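Local coordinates for protein leucyl-trna synthetase (Plasmodium falciparum, PDB 5FOC) that probably deacylates mischarged tRNA as the editing domain of a cytosolic leucyl-tRNA synthetase, the class I enzyme that joins leucine to its tRNA, at residues Q6-V15 with K120-P130; T132-F140 with T228-K236. The protein carries 2 engineered substitutions. All coordinates share one frame; numbering follows the deposited sequence.

Contact 1 of 2, residues Q6-V15 with K120-P130; sequences QEYTLIKIFV and KVIFLGSTLKP
The end of the I13 side chain lies over a bare glycine: its CD1 is 3.7 Å from G125 CA, on the side of the sheet to which a CB would point. The two residues belong to an antiparallel pair of central strands, 7-15 and 120-127, in the large mixed sheet of the editing domain that class I leucyl-tRNA synthetases carry. T9 and T127, I11 and G125, and I13 and F123 are hydrogen-bonded pairs, each joined by two N-H...O bonds, while V15 N adds one more to V121 O. On the face carrying I11, I13 and F123, V15 CG2 meets the edge of the F123 ring in its plane, 3.5 Å from CE1. The ring of F14 lies on the other face alongside I122, the two side chains pointing the same way, with F14 CE1 3.6 Å from I122 CD1; F14 CG and I122 CG1 are both anti to the carbonyl carbon (chi1 -65° and -64°). Helix 18-35 covers V15 and F123 through F21, and the far end of K12 runs off to D154 and L367 O. Past the strand, T127 OG1 accepts from K129 N at 2.9 Å, an ST turn that bends the chain until P130 CG comes to 3.6 Å from T9 OG1. The stretch from S126 through this turn to T132 probably corresponds to the threonine-rich region of related editing domains. A water bridges the two strands here, 2.7 Å from T9 OG1 and donating to T127 O at 2.9 Å.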
loop_
_atom_site.group_PDB
_atom_site.type_symbol
_atom_site.label_atom_id
_atom_site.label_comp_id
_atom_site.label_asym_id
_atom_site.label_seq_id
_atom_site.Cartn_x
_atom_site.Cartn_y
_atom_site.Cartn_z
ATOM N N GLN A 6 9.355 -2.740 15.631
ATOM C CA GLN A 6 8.471 -3.640 14.896
ATOM C C GLN A 6 8.961 -3.819 13.413
ATOM O O GLN A 6 9.306 -2.842 12.777
ATOM C CB GLN A 6 7.068 -3.026 14.946
ATOM C CG GLN A 6 5.949 -3.818 14.312
ATOM C CD GLN A 6 5.803 -5.201 14.903
ATOM O OE1 GLN A 6 5.138 -5.377 15.924
ATOM N NE2 GLN A 6 6.430 -6.195 14.263
ATOM N N GLU A 7 9.080 -5.065 12.941
ATOM C CA GLU A 7 9.481 -5.346 11.579
ATOM C C GLU A 7 8.171 -5.466 10.761
ATOM O O GLU A 7 7.219 -6.112 11.192
ATOM C CB GLU A 7 10.310 -6.622 11.485
ATOM C CG GLU A 7 10.681 -6.980 10.061
ATOM C CD GLU A 7 11.702 -8.084 9.954
ATOM O OE1 GLU A 7 12.897 -7.794 10.154
ATOM O OE2 GLU A 7 11.314 -9.256 9.666
ATOM N N TYR A 8 8.133 -4.772 9.633
ATOM C CA TYR A 8 7.005 -4.825 8.687
ATOM C C TYR A 8 7.510 -5.472 7.420
ATOM O O TYR A 8 8.709 -5.384 7.101
ATOM C CB TYR A 8 6.498 -3.417 8.374
ATOM C CG TYR A 8 5.942 -2.679 9.567
ATOM C CD1 TYR A 8 6.815 -2.008 10.461
ATOM C CD2 TYR A 8 4.612 -2.758 9.912
ATOM C CE1 TYR A 8 6.305 -1.358 11.570
ATOM C CE2 TYR A 8 4.083 -2.102 11.003
ATOM C CZ TYR A 8 4.970 -1.433 11.864
ATOM O OH TYR A 8 4.411 -0.798 12.921
ATOM N N THR A 9 6.579 -6.048 6.635
ATOM C CA THR A 9 6.902 -6.501 5.295
ATOM C C THR A 9 6.216 -5.500 4.364
ATOM O O THR A 9 5.059 -5.210 4.546
ATOM C CB THR A 9 6.417 -7.919 5.001
ATOM O OG1 THR A 9 6.955 -8.823 5.948
ATOM C CG2 THR A 9 6.883 -8.352 3.615
ATOM N N LEU A 10 7.013 -4.841 3.566
ATOM C CA LEU A 10 6.489 -3.978 2.497
ATOM C C LEU A 10 6.325 -4.795 1.224
ATOM O O LEU A 10 7.216 -5.514 0.806
ATOM C CB LEU A 10 7.405 -2.778 2.236
ATOM C CG LEU A 10 7.846 -1.961 3.451
ATOM C CD1 LEU A 10 8.643 -0.759 2.984
ATOM C CD2 LEU A 10 6.673 -1.583 4.325
ATOM N N ILE A 11 5.137 -4.682 0.636
ATOM C CA ILE A 11 4.799 -5.382 -0.608
ATOM C C ILE A 11 4.707 -4.328 -1.697
ATOM O O ILE A 11 4.132 -3.273 -1.491
ATOM C CB ILE A 11 3.487 -6.164 -0.428
ATOM C CG1 ILE A 11 3.680 -7.252 0.674
ATOM C CG2 ILE A 11 3.034 -6.818 -1.734
ATOM C CD1 ILE A 11 2.437 -8.019 1.042
ATOM N N LYS A 12 5.304 -4.671 -2.858
ATOM C CA LYS A 12 5.216 -3.804 -4.048
ATOM C C LYS A 12 3.825 -3.885 -4.643
ATOM O O LYS A 12 3.416 -4.935 -5.061
ATOM C CB LYS A 12 6.259 -4.179 -5.061
ATOM C CG LYS A 12 7.669 -3.800 -4.628
ATOM C CD LYS A 12 8.714 -4.390 -5.515
ATOM C CE LYS A 12 10.136 -4.062 -5.137
ATOM N NZ LYS A 12 11.040 -4.793 -6.036
ATOM N N ILE A 13 3.111 -2.789 -4.557
ATOM C CA ILE A 13 1.751 -2.710 -5.061
ATOM C C ILE A 13 1.814 -1.848 -6.342
ATOM O O ILE A 13 1.871 -0.645 -6.301
ATOM C CB ILE A 13 0.754 -2.149 -4.007
ATOM C CG1 ILE A 13 0.642 -3.089 -2.807
ATOM C CG2 ILE A 13 -0.628 -1.954 -4.595
ATOM C CD1 ILE A 13 -0.207 -2.544 -1.674
ATOM N N PHE A 14 1.756 -2.535 -7.487
ATOM C CA PHE A 14 1.970 -1.870 -8.759
ATOM C C PHE A 14 0.646 -1.239 -9.211
ATOM O O PHE A 14 -0.436 -1.761 -8.935
ATOM C CB PHE A 14 2.358 -2.923 -9.814
ATOM C CG PHE A 14 3.684 -3.601 -9.540
ATOM C CD1 PHE A 14 4.876 -3.023 -9.938
ATOM C CD2 PHE A 14 3.724 -4.806 -8.873
ATOM C CE1 PHE A 14 6.085 -3.634 -9.637
ATOM C CE2 PHE A 14 4.939 -5.429 -8.580
ATOM C CZ PHE A 14 6.114 -4.836 -8.946
ATOM N N VAL A 15 0.773 -0.092 -9.863
ATOM C CA VAL A 15 -0.366 0.561 -10.524
ATOM C C VAL A 15 -0.604 -0.028 -11.931
ATOM O O VAL A 15 0.318 -0.144 -12.711
ATOM C CB VAL A 15 -0.104 2.075 -10.625
ATOM C CG1 VAL A 15 -1.105 2.798 -11.527
ATOM C CG2 VAL A 15 -0.056 2.705 -9.219
ATOM N N LYS A 120 8.607 2.065 -13.012
ATOM C CA LYS A 120 7.440 1.371 -12.478
ATOM C C LYS A 120 6.860 2.245 -11.376
ATOM O O LYS A 120 7.607 2.885 -10.629
ATOM C CB LYS A 120 7.792 -0.010 -11.940
ATOM C CG LYS A 120 8.377 -0.975 -12.942
ATOM C CD LYS A 120 8.295 -2.387 -12.398
ATOM C CE LYS A 120 9.003 -3.432 -13.246
ATOM N NZ LYS A 120 8.812 -4.765 -12.596
ATOM N N VAL A 121 5.544 2.304 -11.285
ATOM C CA VAL A 121 4.873 3.096 -10.246
ATOM C C VAL A 121 4.364 2.145 -9.191
ATOM O O VAL A 121 3.553 1.285 -9.459
ATOM C CB VAL A 121 3.718 3.959 -10.765
ATOM C CG1 VAL A 121 3.084 4.735 -9.612
ATOM C CG2 VAL A 121 4.149 4.874 -11.928
ATOM N N ILE A 122 4.875 2.295 -7.935
ATOM C CA ILE A 122 4.648 1.287 -6.947
ATOM C C ILE A 122 4.236 1.949 -5.617
ATOM O O ILE A 122 5.023 2.797 -5.104
ATOM C CB ILE A 122 5.911 0.415 -6.708
ATOM C CG1 ILE A 122 6.303 -0.376 -7.956
ATOM C CG2 ILE A 122 5.742 -0.503 -5.485
ATOM C CD1 ILE A 122 7.679 -0.963 -7.921
ATOM N N PHE A 123 3.061 1.599 -5.106
ATOM C CA PHE A 123 2.654 1.909 -3.715
ATOM C C PHE A 123 3.356 0.888 -2.833
ATOM O O PHE A 123 3.395 -0.269 -3.063
ATOM C CB PHE A 123 1.123 1.842 -3.542
ATOM C CG PHE A 123 0.374 2.991 -4.152
ATOM C CD1 PHE A 123 0.134 3.028 -5.535
ATOM C CD2 PHE A 123 -0.101 4.028 -3.393
ATOM C CE1 PHE A 123 -0.591 4.098 -6.074
ATOM C CE2 PHE A 123 -0.782 5.090 -3.926
ATOM C CZ PHE A 123 -1.055 5.120 -5.281
ATOM N N LEU A 124 3.933 1.402 -1.699
ATOM C CA LEU A 124 4.600 0.470 -0.790
ATOM C C LEU A 124 3.627 0.115 0.338
ATOM O O LEU A 124 3.392 0.952 1.229
ATOM C CB LEU A 124 5.875 1.104 -0.249
ATOM C CG LEU A 124 7.061 1.230 -1.185
ATOM C CD1 LEU A 124 8.194 2.061 -0.576
ATOM C CD2 LEU A 124 7.566 -0.143 -1.566
ATOM N N GLY A 125 3.016 -1.081 0.237
ATOM C CA GLY A 125 1.985 -1.553 1.128
ATOM C C GLY A 125 2.710 -2.147 2.327
ATOM O O GLY A 125 3.670 -2.827 2.121
ATOM N N SER A 126 2.152 -1.959 3.500
ATOM C CA SER A 126 2.815 -2.467 4.738
ATOM C C SER A 126 1.906 -3.503 5.405
ATOM O O SER A 126 0.703 -3.244 5.567
ATOM C CB SER A 126 3.004 -1.260 5.612
ATOM O OG SER A 126 3.655 -1.757 6.785
ATOM N N THR A 127 2.473 -4.637 5.844
ATOM C CA THR A 127 1.708 -5.678 6.503
ATOM C C THR A 127 2.558 -6.368 7.594
ATOM O O THR A 127 3.777 -6.561 7.408
ATOM C CB THR A 127 1.148 -6.733 5.492
ATOM O OG1 THR A 127 0.291 -7.643 6.162
ATOM C CG2 THR A 127 2.233 -7.488 4.807
ATOM N N LEU A 128 1.856 -6.764 8.654
ATOM C CA LEU A 128 2.411 -7.702 9.623
ATOM C C LEU A 128 2.014 -9.124 9.375
ATOM O O LEU A 128 2.443 -10.029 10.054
ATOM C CB LEU A 128 1.980 -7.296 11.035
ATOM C CG LEU A 128 2.463 -5.907 11.459
ATOM C CD1 LEU A 128 1.754 -5.444 12.713
ATOM C CD2 LEU A 128 3.967 -5.917 11.581
ATOM N N LYS A 129 1.217 -9.370 8.298
ATOM C CA LYS A 129 0.771 -10.678 7.996
ATOM C C LYS A 129 1.037 -10.980 6.508
ATOM O O LYS A 129 0.069 -11.147 5.716
ATOM C CB LYS A 129 -0.721 -10.826 8.288
ATOM C CG LYS A 129 -1.310 -10.407 9.607
ATOM C CD LYS A 129 -2.796 -10.814 9.571
ATOM C CE LYS A 129 -3.668 -10.099 10.575
ATOM N NZ LYS A 129 -5.052 -10.656 10.653
ATOM N N PRO A 130 2.311 -11.031 6.095
ATOM C CA PRO A 130 2.626 -11.257 4.657
ATOM C C PRO A 130 2.078 -12.533 4.078
ATOM O O PRO A 130 1.797 -12.545 2.859
ATOM C CB PRO A 130 4.147 -11.256 4.578
ATOM C CG PRO A 130 4.579 -11.543 6.034
ATOM C CD PRO A 130 3.544 -10.918 6.907
HETATM O O HOH W 1 5.614 -8.642 8.265
HETATM O O HOH W 2 3.699 0.306 -12.550
#

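Contact 2 of 2, residues T132-F140 with T228-K236; sequences TAYGQNYTF and TYTNISKIK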
loop_
_atom_site.group_PDB
_atom_site.type_symbol
_atom_site.label_atom_id
_atom_site.label_comp_id
_atom_site.label_asym_id
_atom_site.label_seq_id
_atom_site.Cartn_x
_atom_site.Cartn_y
_atom_site.Cartn_z
ATOM N N THR A 132 -0.793 -13.621 4.173
ATOM C CA THR A 132 -2.162 -13.360 3.706
ATOM C C THR A 132 -2.174 -12.615 2.371
ATOM O O THR A 132 -3.267 -12.374 1.882
ATOM C CB THR A 132 -2.963 -12.533 4.768
ATOM O OG1 THR A 132 -2.478 -11.179 4.860
ATOM C CG2 THR A 132 -2.908 -13.249 6.196
ATOM N N ALA A 133 -1.031 -12.285 1.798
ATOM C CA ALA A 133 -0.993 -11.423 0.604
ATOM C C ALA A 133 -1.758 -12.042 -0.575
ATOM O O ALA A 133 -2.296 -11.285 -1.458
ATOM C CB ALA A 133 0.416 -11.123 0.190
ATOM N N TYR A 134 -1.788 -13.364 -0.661
ATOM C CA TYR A 134 -2.574 -13.994 -1.820
ATOM C C TYR A 134 -4.020 -13.551 -1.786
ATOM O O TYR A 134 -4.654 -13.454 -2.900
ATOM C CB TYR A 134 -2.486 -15.510 -1.742
ATOM C CG TYR A 134 -3.258 -16.321 -2.747
ATOM C CD1 TYR A 134 -2.794 -16.402 -4.044
ATOM C CD2 TYR A 134 -4.332 -17.073 -2.374
ATOM C CE1 TYR A 134 -3.447 -17.206 -4.987
ATOM C CE2 TYR A 134 -5.018 -17.874 -3.303
ATOM C CZ TYR A 134 -4.528 -17.934 -4.587
ATOM O OH TYR A 134 -5.153 -18.697 -5.516
ATOM N N GLY A 135 -4.604 -13.323 -0.612
ATOM C CA GLY A 135 -5.998 -12.916 -0.470
ATOM C C GLY A 135 -6.306 -11.448 -0.634
ATOM O O GLY A 135 -7.413 -11.046 -0.359
ATOM N N GLN A 136 -5.318 -10.627 -0.985
ATOM C CA GLN A 136 -5.511 -9.195 -1.052
ATOM C C GLN A 136 -6.593 -8.863 -2.109
ATOM O O GLN A 136 -6.444 -9.337 -3.235
ATOM C CB GLN A 136 -4.221 -8.468 -1.409
ATOM C CG GLN A 136 -4.353 -6.975 -1.284
ATOM C CD GLN A 136 -3.120 -6.188 -1.610
ATOM O OE1 GLN A 136 -2.042 -6.749 -1.762
ATOM N NE2 GLN A 136 -3.282 -4.878 -1.817
ATOM N N ASN A 137 -7.602 -8.137 -1.699
ATOM C CA ASN A 137 -8.695 -7.714 -2.659
ATOM C C ASN A 137 -8.756 -6.237 -2.955
ATOM O O ASN A 137 -9.347 -5.805 -3.973
ATOM C CB ASN A 137 -10.044 -8.340 -2.278
ATOM C CG ASN A 137 -10.519 -8.038 -0.881
ATOM O OD1 ASN A 137 -9.680 -7.796 0.035
ATOM N ND2 ASN A 137 -11.813 -8.132 -0.644
ATOM N N TYR A 138 -8.150 -5.394 -2.121
ATOM C CA TYR A 138 -8.081 -3.977 -2.274
ATOM C C TYR A 138 -6.766 -3.461 -1.692
ATOM O O TYR A 138 -5.975 -4.275 -1.148
ATOM C CB TYR A 138 -9.268 -3.250 -1.612
ATOM C CG TYR A 138 -10.556 -3.603 -2.265
ATOM C CD1 TYR A 138 -10.911 -2.929 -3.408
ATOM C CD2 TYR A 138 -11.366 -4.623 -1.815
ATOM C CE1 TYR A 138 -12.086 -3.253 -4.059
ATOM C CE2 TYR A 138 -12.569 -4.939 -2.440
ATOM C CZ TYR A 138 -12.893 -4.256 -3.615
ATOM O OH TYR A 138 -14.090 -4.628 -4.277
ATOM N N THR A 139 -6.522 -2.189 -1.907
ATOM C CA THR A 139 -5.401 -1.480 -1.294
ATOM C C THR A 139 -5.978 -0.296 -0.546
ATOM O O THR A 139 -6.711 0.499 -1.068
ATOM C CB THR A 139 -4.408 -1.012 -2.397
ATOM O OG1 THR A 139 -3.837 -2.157 -3.030
ATOM C CG2 THR A 139 -3.351 -0.073 -1.823
ATOM N N PHE A 140 -5.654 -0.160 0.737
ATOM C CA PHE A 140 -6.158 0.950 1.506
ATOM C C PHE A 140 -5.134 2.078 1.685
ATOM O O PHE A 140 -3.910 1.821 1.823
ATOM C CB PHE A 140 -6.561 0.550 2.929
ATOM C CG PHE A 140 -7.745 -0.346 3.058
ATOM C CD1 PHE A 140 -9.011 0.030 2.576
ATOM C CD2 PHE A 140 -7.642 -1.531 3.800
ATOM C CE1 PHE A 140 -10.127 -0.803 2.810
ATOM C CE2 PHE A 140 -8.729 -2.335 4.028
ATOM C CZ PHE A 140 -9.980 -1.984 3.506
ATOM N N THR A 228 -4.751 -1.341 -8.688
ATOM C CA THR A 228 -3.402 -1.846 -8.356
ATOM C C THR A 228 -3.344 -3.384 -8.382
ATOM O O THR A 228 -4.384 -4.069 -8.401
ATOM C CB THR A 228 -2.908 -1.299 -6.980
ATOM O OG1 THR A 228 -3.717 -1.865 -5.971
ATOM C CG2 THR A 228 -2.967 0.239 -6.952
ATOM N N TYR A 229 -2.122 -3.926 -8.325
ATOM C CA TYR A 229 -1.957 -5.358 -8.196
ATOM C C TYR A 229 -0.593 -5.630 -7.542
ATOM O O TYR A 229 0.274 -4.765 -7.544
ATOM C CB TYR A 229 -2.143 -6.088 -9.567
ATOM C CG TYR A 229 -1.047 -5.778 -10.522
ATOM C CD1 TYR A 229 -1.037 -4.582 -11.225
ATOM C CD2 TYR A 229 0.038 -6.644 -10.670
ATOM C CE1 TYR A 229 0.002 -4.266 -12.093
ATOM C CE2 TYR A 229 1.108 -6.315 -11.494
ATOM C CZ TYR A 229 1.073 -5.136 -12.230
ATOM O OH TYR A 229 2.138 -4.839 -13.076
ATOM N N THR A 230 -0.444 -6.855 -7.063
ATOM C CA THR A 230 0.877 -7.345 -6.613
ATOM C C THR A 230 1.221 -8.613 -7.381
ATOM O O THR A 230 0.326 -9.169 -8.099
ATOM C CB THR A 230 0.877 -7.713 -5.103
ATOM O OG1 THR A 230 0.215 -8.959 -4.909
ATOM C CG2 THR A 230 0.276 -6.597 -4.243
ATOM N N ASN A 231 2.437 -9.122 -7.278
ATOM C CA ASN A 231 2.779 -10.395 -7.917
ATOM C C ASN A 231 2.429 -11.619 -7.065
ATOM O O ASN A 231 2.765 -12.754 -7.425
ATOM C CB ASN A 231 4.254 -10.411 -8.332
ATOM C CG ASN A 231 4.536 -9.452 -9.470
ATOM O OD1 ASN A 231 3.728 -9.315 -10.411
ATOM N ND2 ASN A 231 5.675 -8.811 -9.430
ATOM N N ILE A 232 1.744 -11.383 -5.944
ATOM C CA ILE A 232 1.313 -12.427 -5.058
ATOM C C ILE A 232 -0.198 -12.628 -5.065
ATOM O O ILE A 232 -0.672 -13.720 -4.760
ATOM C CB ILE A 232 1.797 -12.123 -3.589
ATOM C CG1 ILE A 232 3.256 -11.729 -3.606
ATOM C CG2 ILE A 232 1.555 -13.324 -2.684
ATOM C CD1 ILE A 232 3.707 -11.021 -2.344
ATOM N N SER A 233 -0.962 -11.586 -5.369
ATOM C CA SER A 233 -2.408 -11.613 -5.200
ATOM C C SER A 233 -3.083 -12.525 -6.247
ATOM O O SER A 233 -2.647 -12.557 -7.415
ATOM C CB SER A 233 -2.971 -10.198 -5.288
ATOM O OG SER A 233 -2.694 -9.557 -6.533
ATOM N N LYS A 234 -4.080 -13.262 -5.791
ATOM C CA LYS A 234 -4.875 -14.138 -6.626
ATOM C C LYS A 234 -5.504 -13.335 -7.770
ATOM O O LYS A 234 -5.487 -13.786 -8.976
ATOM C CB LYS A 234 -5.995 -14.796 -5.817
ATOM C CG LYS A 234 -6.742 -15.844 -6.653
ATOM C CD LYS A 234 -7.779 -16.618 -5.904
ATOM C CE LYS A 234 -9.056 -15.852 -5.798
ATOM N NZ LYS A 234 -10.172 -16.767 -5.482
ATOM N N ILE A 235 -6.149 -12.225 -7.409
ATOM C CA ILE A 235 -6.749 -11.273 -8.385
ATOM C C ILE A 235 -5.876 -10.056 -8.583
ATOM O O ILE A 235 -5.036 -9.696 -7.698
ATOM C CB ILE A 235 -8.184 -10.848 -7.995
ATOM C CG1 ILE A 235 -8.239 -10.038 -6.687
ATOM C CG2 ILE A 235 -9.071 -12.062 -7.914
ATOM C CD1 ILE A 235 -9.618 -9.666 -6.215
ATOM N N LYS A 236 -6.047 -9.377 -9.697
ATOM C CA LYS A 236 -5.182 -8.253 -10.077
ATOM C C LYS A 236 -5.928 -6.896 -10.227
ATOM O O LYS A 236 -5.363 -5.936 -10.752
ATOM C CB LYS A 236 -4.379 -8.593 -11.364
ATOM C CG LYS A 236 -3.607 -9.906 -11.350
ATOM C CD LYS A 236 -2.556 -9.992 -10.195
ATOM C CE LYS A 236 -1.807 -11.339 -10.231
ATOM N NZ LYS A 236 -0.847 -11.465 -9.125
HETATM O O HOH W 3 -0.800 -9.082 -2.466
HETATM O O HOH W 4 -6.440 -11.849 -4.195
#
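Y134, in the 3-10 turn 132-135 after strand 120-127, backs onto the loop leaving strand 227-229 of the editing domain's mixed sheet, and its carbonyl O takes a nearly straight bond from K234 N (3.0 Å, N-H...O 170°) in the carbonyl plane, on a lone pair. With CG anti to the backbone N (chi1 177°), the Y134 ring swings back over the loop: K234 CB lies over one of its faces, 3.8 Å from the ring centroid in a CH-pi contact, while I232 O comes in at the ring edge. The aliphatic chain of K234 then follows the ring outward, its CD 3.4 Å from Y134 OH, before NZ reaches a salt bridge with E295. Beside this, A133 CB packs on I232 CG2. The extended side chain of Q136 is fixed at both ends of its amide, NE2 donating to Y138 O at 2.8 Å and OE1 accepting from a water. That water also donates to A133 O and accepts from T230 OG1 at 2.6 Å, and the same T230 hydroxyl receives I232 N and S233 N, forming an ST turn and an ST motif. A second water donates to Y134 O and Q136 O. Between strands 138-141 and 227-229, T139 OG1 donates to T228 OG1 across 3.0 Å, and T228 OG1 in turn to L238 O. The joint is thus largely polar: A133 O, Q136 O and T230 OG1, all on buried residues, bond to the two waters beside a short hydroxyl chain, so its shape depends on matched donors and acceptors as much as on apolar fit.

Overall arrangement
Contact 1 and contact 2 lie side by side in the editing domain, their centres about 11 Å apart, and strand 7-15 connects them. Its one edge pairs with 120-127 in contact 1, whereas F14 N reaches Y229 O of contact 2 at 2.7 Å, a probable hydrogen bond that brings 227-229 into the same sheet. Packing reinforces this, with I13 CG2 3.4 Å from T228 CB. Along the chain, strand 120-127 leads through the turn at K129, whose carbonyl O bonds to T132 OG1, straight into 132-140. The stretch around 126-132, shared between the ends of the two contacts, probably belongs to the editing pocket, as in related synthetases.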